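Local structure of hypothetical protein (Nostoc punctiforme, 2O62) at residues Asn141-Leu144 and Gly145-Gly149; Ser181-Gly185 and Glu186-Thr190. The protein is of unknown function but belongs to the DUF3598 family and is built from beta-sheet domains of the calycin type. All coordinates share one frame; numbering follows the deposited sequence.

Contact 1 of 2, residues Asn141-Leu144 and Gly145-Gly149; sequences NDLL and GEWRG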
ATOM      1  N   ASN A 141      -2.810 -19.670  -0.353  1.00 20.57           N
ATOM      2  CA  ASN A 141      -3.202 -20.381  -1.553  1.00 20.95           C
ATOM      3  C   ASN A 141      -3.708 -19.500  -2.699  1.00 20.70           C
ATOM      4  O   ASN A 141      -3.680 -19.902  -3.860  1.00 20.88           O
ATOM      5  CB  ASN A 141      -4.214 -21.437  -1.193  1.00 21.54           C
ATOM      6  CG  ASN A 141      -3.597 -22.554  -0.392  1.00 25.34           C
ATOM      7  OD1 ASN A 141      -2.397 -22.571  -0.143  1.00 29.03           O
ATOM      8  ND2 ASN A 141      -4.418 -23.483   0.027  1.00 29.45           N
ATOM      9  N   ASP A 142      -4.154 -18.294  -2.397  1.00 21.10           N
ATOM     10  CA  ASP A 142      -4.538 -17.353  -3.451  1.00 22.01           C
ATOM     11  C   ASP A 142      -3.321 -16.844  -4.240  1.00 22.57           C
ATOM     12  O   ASP A 142      -3.473 -16.287  -5.324  1.00 22.89           O
ATOM     13  CB  ASP A 142      -5.230 -16.138  -2.842  1.00 22.52           C
ATOM     14  CG  ASP A 142      -6.583 -16.474  -2.245  1.00 25.85           C
ATOM     15  OD1 ASP A 142      -7.304 -17.389  -2.751  1.00 24.06           O
ATOM     16  OD2 ASP A 142      -6.955 -15.783  -1.269  1.00 27.26           O
ATOM     17  N   LEU A 143      -2.139 -16.956  -3.652  1.00 21.38           N
ATOM     18  CA  LEU A 143      -0.951 -16.369  -4.240  1.00 20.92           C
ATOM     19  C   LEU A 143      -0.027 -17.368  -4.911  1.00 20.84           C
ATOM     20  O   LEU A 143       0.806 -16.962  -5.724  1.00 21.30           O
ATOM     21  CB  LEU A 143      -0.167 -15.568  -3.204  1.00 21.27           C
ATOM     22  CG  LEU A 143      -0.935 -14.434  -2.550  1.00 23.40           C
ATOM     23  CD1 LEU A 143      -0.136 -13.782  -1.459  1.00 28.30           C
ATOM     24  CD2 LEU A 143      -1.358 -13.406  -3.603  1.00 26.77           C
ATOM     25  N   LEU A 144      -0.171 -18.655  -4.589  1.00 18.93           N
ATOM     26  CA  LEU A 144       0.758 -19.643  -5.099  1.00 19.61           C
ATOM     27  C   LEU A 144       0.671 -19.670  -6.621  1.00 20.18           C
ATOM     28  O   LEU A 144      -0.421 -19.641  -7.206  1.00 21.18           O
ATOM     29  CB  LEU A 144       0.447 -21.032  -4.559  1.00 20.04           C
ATOM     30  CG  LEU A 144       0.539 -21.207  -3.056  1.00 21.33           C
ATOM     31  CD1 LEU A 144       0.060 -22.579  -2.675  1.00 21.28           C
ATOM     32  CD2 LEU A 144       1.969 -20.985  -2.586  1.00 23.28           C
ATOM     33  N   GLY A 145       1.830 -19.739  -7.263  1.00 19.82           N
ATOM     34  CA  GLY A 145       1.901 -19.823  -8.700  1.00 19.48           C
ATOM     35  C   GLY A 145       2.908 -18.810  -9.167  1.00 19.62           C
ATOM     36  O   GLY A 145       3.822 -18.463  -8.421  1.00 18.74           O
ATOM     37  N   GLU A 146       2.694 -18.323 -10.382  1.00 19.63           N
ATOM     38  CA  GLU A 146       3.518 -17.303 -10.989  1.00 21.09           C
ATOM     39  C   GLU A 146       2.721 -16.129 -11.488  1.00 20.31           C
ATOM     40  O   GLU A 146       1.633 -16.282 -11.976  1.00 19.72           O
ATOM     41  CB  GLU A 146       4.260 -17.901 -12.165  1.00 22.45           C
ATOM     42  CG  GLU A 146       5.329 -18.862 -11.710  1.00 27.92           C
ATOM     43  CD  GLU A 146       6.144 -19.443 -12.850  1.00 34.88           C
ATOM     44  OE1 GLU A 146       6.268 -18.777 -13.925  1.00 40.66           O
ATOM     45  OE2 GLU A 146       6.638 -20.580 -12.667  1.00 35.70           O
ATOM     46  N   TRP A 147       3.322 -14.958 -11.368  1.00 19.61           N
ATOM     47  CA  TRP A 147       2.738 -13.667 -11.659  1.00 20.85           C
ATOM     48  C   TRP A 147       3.731 -12.915 -12.518  1.00 21.03           C
ATOM     49  O   TRP A 147       4.945 -12.997 -12.278  1.00 21.90           O
ATOM     50  CB  TRP A 147       2.498 -12.873 -10.367  1.00 21.23           C
ATOM     51  CG  TRP A 147       1.604 -13.597  -9.405  1.00 23.03           C
ATOM     52  CD1 TRP A 147       1.940 -14.641  -8.531  1.00 22.72           C
ATOM     53  CD2 TRP A 147       0.191 -13.410  -9.278  1.00 24.15           C
ATOM     54  NE1 TRP A 147       0.800 -15.073  -7.874  1.00 22.91           N
ATOM     55  CE2 TRP A 147      -0.274 -14.329  -8.301  1.00 22.46           C
ATOM     56  CE3 TRP A 147      -0.723 -12.550  -9.897  1.00 23.21           C
ATOM     57  CZ2 TRP A 147      -1.629 -14.411  -7.946  1.00 23.85           C
ATOM     58  CZ3 TRP A 147      -2.051 -12.630  -9.535  1.00 22.97           C
ATOM     59  CH2 TRP A 147      -2.489 -13.537  -8.557  1.00 22.64           C
ATOM     60  N   ARG A 148       3.234 -12.207 -13.525  1.00 20.89           N
ATOM     61  CA  ARG A 148       4.100 -11.434 -14.414  1.00 21.28           C
ATOM     62  C   ARG A 148       3.448 -10.085 -14.641  1.00 19.99           C
ATOM     63  O   ARG A 148       2.245 -10.010 -14.847  1.00 19.25           O
ATOM     64  CB  ARG A 148       4.230 -12.120 -15.797  1.00 22.86           C
ATOM     65  CG  ARG A 148       4.959 -13.450 -15.873  1.00 28.74           C
ATOM     66  CD  ARG A 148       6.504 -13.341 -15.802  1.00 36.00           C
ATOM     67  NE  ARG A 148       7.149 -14.601 -16.223  1.00 37.84           N
ATOM     68  CZ  ARG A 148       7.112 -15.739 -15.521  1.00 41.51           C
ATOM     69  NH1 ARG A 148       6.475 -15.803 -14.339  1.00 42.37           N
ATOM     70  NH2 ARG A 148       7.721 -16.828 -15.994  1.00 42.15           N
ATOM     71  N   GLY A 149       4.256  -9.039 -14.711  1.00 19.61           N
ATOM     72  CA  GLY A 149       3.745  -7.747 -15.028  1.00 19.97           C
ATOM     73  C   GLY A 149       4.799  -6.697 -15.197  1.00 19.78           C
ATOM     74  O   GLY A 149       5.912  -6.983 -15.620  1.00 18.65           O
TER
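Trp147 holds CG anti to its own carbonyl carbon (chi1 -58°), and with chi2 at 79° the indole reaches back along the chain to the backbone of Asp142 and Leu143. Its NE1 donates to Leu143 O at 2.9 Å. The bond is nearly straight, with 170° at the hydrogen, and the acceptor lies almost in the indole plane. NE1 is tilted out of the carbonyl plane of Leu143. Next along the same ring edge, CZ2 stands 3.7 Å from Asp142 O. Leu143 CD2 adds a loose apolar touch, 4.5 Å from Trp147 CZ2. The loop here leads into strand 145-155, the first strand of a closed antiparallel barrel, consistent with the calycin clan of its family. Leu240 of strand 233-242 and Arg246 of strand 245-253 also touch the indole. A phenylalanine here would probably leave Leu143 O without its indole donor and the loop freer to shift. At Gly145, between loop and indole, a CB would clash with Leu144 O. Further along the strand, Arg148 grips Glu146 end-on: NH1 at 3.0 Å and NH2 at 3.2 Å both reach Glu146 OE1, from the same face of the carboxylate.

Contact 2 of 2, residues Ser181-Gly185 and Glu186-Thr190; sequences STSFG and ERTIT
Arg187 and Phe184 face each other across a beta hairpin closed by a type II' turn, with Gly185 and Glu186 at its corners. Gly185 has positive phi, and a CB there would clash with Glu186 N. The backbones bond both ways at this pair: Phe184 N to Arg187 O at 2.7 Å, and Arg187 N to Phe184 O, where the donor stands above the carbonyl plane. The Arg187 side chain starts with CB against Phe184 O, at 3.5 Å. The chain runs extended to CG and CD, then bends at chi3 (82°), which turns the guanidinium toward CB of Phe184. NE donates to a water that in turn donates to Thr182 O. CZ lies near Phe184 CB, which sits over one guanidinium face. NH2 is 3.6 Å from Phe184 CB and reaches the ring obliquely, although the two planes are only 8° apart. NH1 bonds to a glycerol, probably from the crystallisation liquor. Phe184 also meets Tyr164, on strand 162-172. Thr182 and Ile189 form the next hydrogen-bonded pair: Thr182 N donates to Ile189 O and Ile189 N to Thr182 O, both at 2.9 Å. The sheet face opposite Arg187 carries hydroxyl pairs at the non-hydrogen-bonded positions. Ser181 OG bonds to Thr190 OG1 at 2.8 Å, and Ser183 OG to Thr188 OG1 at 2.7 Å.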
ATOM      1  N   SER A 181      10.332 -16.011  -5.172  1.00 19.82           N
ATOM      2  CA  SER A 181      11.329 -15.470  -6.058  1.00 19.75           C
ATOM      3  C   SER A 181      10.711 -14.289  -6.732  1.00 21.41           C
ATOM      4  O   SER A 181       9.702 -14.446  -7.435  1.00 21.86           O
ATOM      5  CB  SER A 181      11.740 -16.467  -7.123  1.00 20.84           C
ATOM      6  OG  SER A 181      12.814 -15.902  -7.864  1.00 22.19           O
ATOM      7  N   THR A 182      11.295 -13.121  -6.533  1.00 21.74           N
ATOM      8  CA  THR A 182      10.760 -11.896  -7.070  1.00 22.26           C
ATOM      9  C   THR A 182      11.812 -11.184  -7.932  1.00 22.82           C
ATOM     10  O   THR A 182      12.925 -10.844  -7.448  1.00 22.70           O
ATOM     11  CB  THR A 182      10.342 -10.986  -5.924  1.00 24.92           C
ATOM     12  OG1 THR A 182       9.641 -11.756  -4.936  1.00 24.62           O
ATOM     13  CG2 THR A 182       9.455  -9.899  -6.392  1.00 24.69           C
ATOM     14  N   SER A 183      11.433 -10.886  -9.181  1.00 21.18           N
ATOM     15  CA  SER A 183      12.275 -10.113 -10.092  1.00 21.46           C
ATOM     16  C   SER A 183      11.691  -8.749 -10.317  1.00 21.74           C
ATOM     17  O   SER A 183      10.473  -8.567 -10.492  1.00 21.98           O
ATOM     18  CB  SER A 183      12.422 -10.833 -11.405  1.00 21.80           C
ATOM     19  OG  SER A 183      12.979 -12.128 -11.154  1.00 25.35           O
ATOM     20  N   PHE A 184      12.569  -7.764 -10.279  1.00 22.19           N
ATOM     21  CA  PHE A 184      12.189  -6.407 -10.480  1.00 22.06           C
ATOM     22  C   PHE A 184      13.271  -5.804 -11.344  1.00 22.49           C
ATOM     23  O   PHE A 184      14.410  -5.669 -10.894  1.00 21.68           O
ATOM     24  CB  PHE A 184      12.111  -5.685  -9.166  1.00 23.36           C
ATOM     25  CG  PHE A 184      11.619  -4.303  -9.293  1.00 20.12           C
ATOM     26  CD1 PHE A 184      10.271  -4.059  -9.213  1.00 23.69           C
ATOM     27  CD2 PHE A 184      12.477  -3.265  -9.453  1.00 24.81           C
ATOM     28  CE1 PHE A 184       9.785  -2.826  -9.305  1.00 24.76           C
ATOM     29  CE2 PHE A 184      11.977  -1.977  -9.523  1.00 23.32           C
ATOM     30  CZ  PHE A 184      10.626  -1.778  -9.496  1.00 23.37           C
ATOM     31  N   GLY A 185      12.958  -5.506 -12.607  1.00 22.14           N
ATOM     32  CA  GLY A 185      14.027  -5.149 -13.553  1.00 22.25           C
ATOM     33  C   GLY A 185      15.153  -6.164 -13.527  1.00 22.32           C
ATOM     34  O   GLY A 185      14.904  -7.374 -13.648  1.00 21.58           O
ATOM     35  N   GLU A 186      16.391  -5.697 -13.335  1.00 21.76           N
ATOM     36  CA  GLU A 186      17.548  -6.579 -13.381  1.00 23.61           C
ATOM     37  C   GLU A 186      17.813  -7.318 -12.045  1.00 21.23           C
ATOM     38  O   GLU A 186      18.750  -8.089 -11.963  1.00 22.27           O
ATOM     39  CB  GLU A 186      18.829  -5.845 -13.881  1.00 23.76           C
ATOM     40  CG  GLU A 186      19.268  -4.652 -13.076  1.00 27.56           C
ATOM     41  CD  GLU A 186      20.473  -3.894 -13.724  1.00 28.41           C
ATOM     42  OE1 GLU A 186      21.278  -4.467 -14.496  1.00 32.60           O
ATOM     43  OE2 GLU A 186      20.585  -2.690 -13.452  1.00 37.55           O
ATOM     44  N   ARG A 187      16.994  -7.077 -11.036  1.00 20.13           N
ATOM     45  CA  ARG A 187      17.187  -7.632  -9.700  1.00 19.93           C
ATOM     46  C   ARG A 187      16.251  -8.789  -9.415  1.00 19.72           C
ATOM     47  O   ARG A 187      15.032  -8.666  -9.551  1.00 18.95           O
ATOM     48  CB  ARG A 187      16.978  -6.556  -8.658  1.00 20.80           C
ATOM     49  CG  ARG A 187      17.174  -7.056  -7.234  1.00 23.31           C
ATOM     50  CD  ARG A 187      16.665  -6.044  -6.272  1.00 27.18           C
ATOM     51  NE  ARG A 187      15.206  -6.149  -6.104  1.00 27.56           N
ATOM     52  CZ  ARG A 187      14.394  -5.110  -5.941  1.00 29.22           C
ATOM     53  NH1 ARG A 187      14.869  -3.886  -6.006  1.00 28.19           N
ATOM     54  NH2 ARG A 187      13.093  -5.301  -5.773  1.00 31.76           N
ATOM     55  N   THR A 188      16.817  -9.926  -9.039  1.00 18.43           N
ATOM     56  CA  THR A 188      15.999 -11.031  -8.509  1.00 18.43           C
ATOM     57  C   THR A 188      16.397 -11.373  -7.063  1.00 18.32           C
ATOM     58  O   THR A 188      17.589 -11.441  -6.749  1.00 18.32           O
ATOM     59  CB  THR A 188      16.100 -12.261  -9.395  1.00 18.57           C
ATOM     60  OG1 THR A 188      15.655 -11.912 -10.721  1.00 23.00           O
ATOM     61  CG2 THR A 188      15.250 -13.382  -8.848  1.00 20.91           C
ATOM     62  N   ILE A 189      15.393 -11.568  -6.208  1.00 18.18           N
ATOM     63  CA  ILE A 189      15.619 -12.029  -4.819  1.00 18.46           C
ATOM     64  C   ILE A 189      14.756 -13.255  -4.552  1.00 18.05           C
ATOM     65  O   ILE A 189      13.562 -13.200  -4.776  1.00 18.48           O
ATOM     66  CB  ILE A 189      15.288 -10.948  -3.836  1.00 19.69           C
ATOM     67  CG1 ILE A 189      16.237  -9.758  -4.013  1.00 23.39           C
ATOM     68  CG2 ILE A 189      15.287 -11.527  -2.394  1.00 21.29           C
ATOM     69  CD1 ILE A 189      15.695  -8.497  -3.445  1.00 24.17           C
ATOM     70  N   THR A 190      15.390 -14.370  -4.189  1.00 16.72           N
ATOM     71  CA  THR A 190      14.733 -15.621  -3.920  1.00 16.61           C
ATOM     72  C   THR A 190      14.999 -15.977  -2.458  1.00 15.81           C
ATOM     73  O   THR A 190      16.117 -16.090  -2.070  1.00 15.90           O
ATOM     74  CB  THR A 190      15.239 -16.686  -4.813  1.00 16.76           C
ATOM     75  OG1 THR A 190      15.063 -16.272  -6.173  1.00 17.34           O
ATOM     76  CG2 THR A 190      14.498 -17.978  -4.589  1.00 14.69           C
TER
HETATM   77  O   HOH W   1      11.496 -12.488  -2.865  1.00 21.48           O
HETATM   78  O   HOH W   2      13.546  -8.424  -6.480  1.00 32.96           O

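In the fold
From the N terminus, the chain first builds a separate antiparallel sheet, ending with strand 117-127. Contact 1 follows, where the loop 141-144 turns into strand 145-155 and opens the second sheet, a closed barrel. Strand 162-172 then pairs with 145-155. Contact 2 comes next and closes the tight turn between strands 178-184 and 187-196. The two contacts lie in series, neither nested nor crossed. Their centres are about 14 Å apart, and their nearest atoms about 7 Å, so they do not touch. Strand 162-172 joins them: it bonds to Gly145 and Trp147 along one edge and to Ser181 and Ser183 along the other.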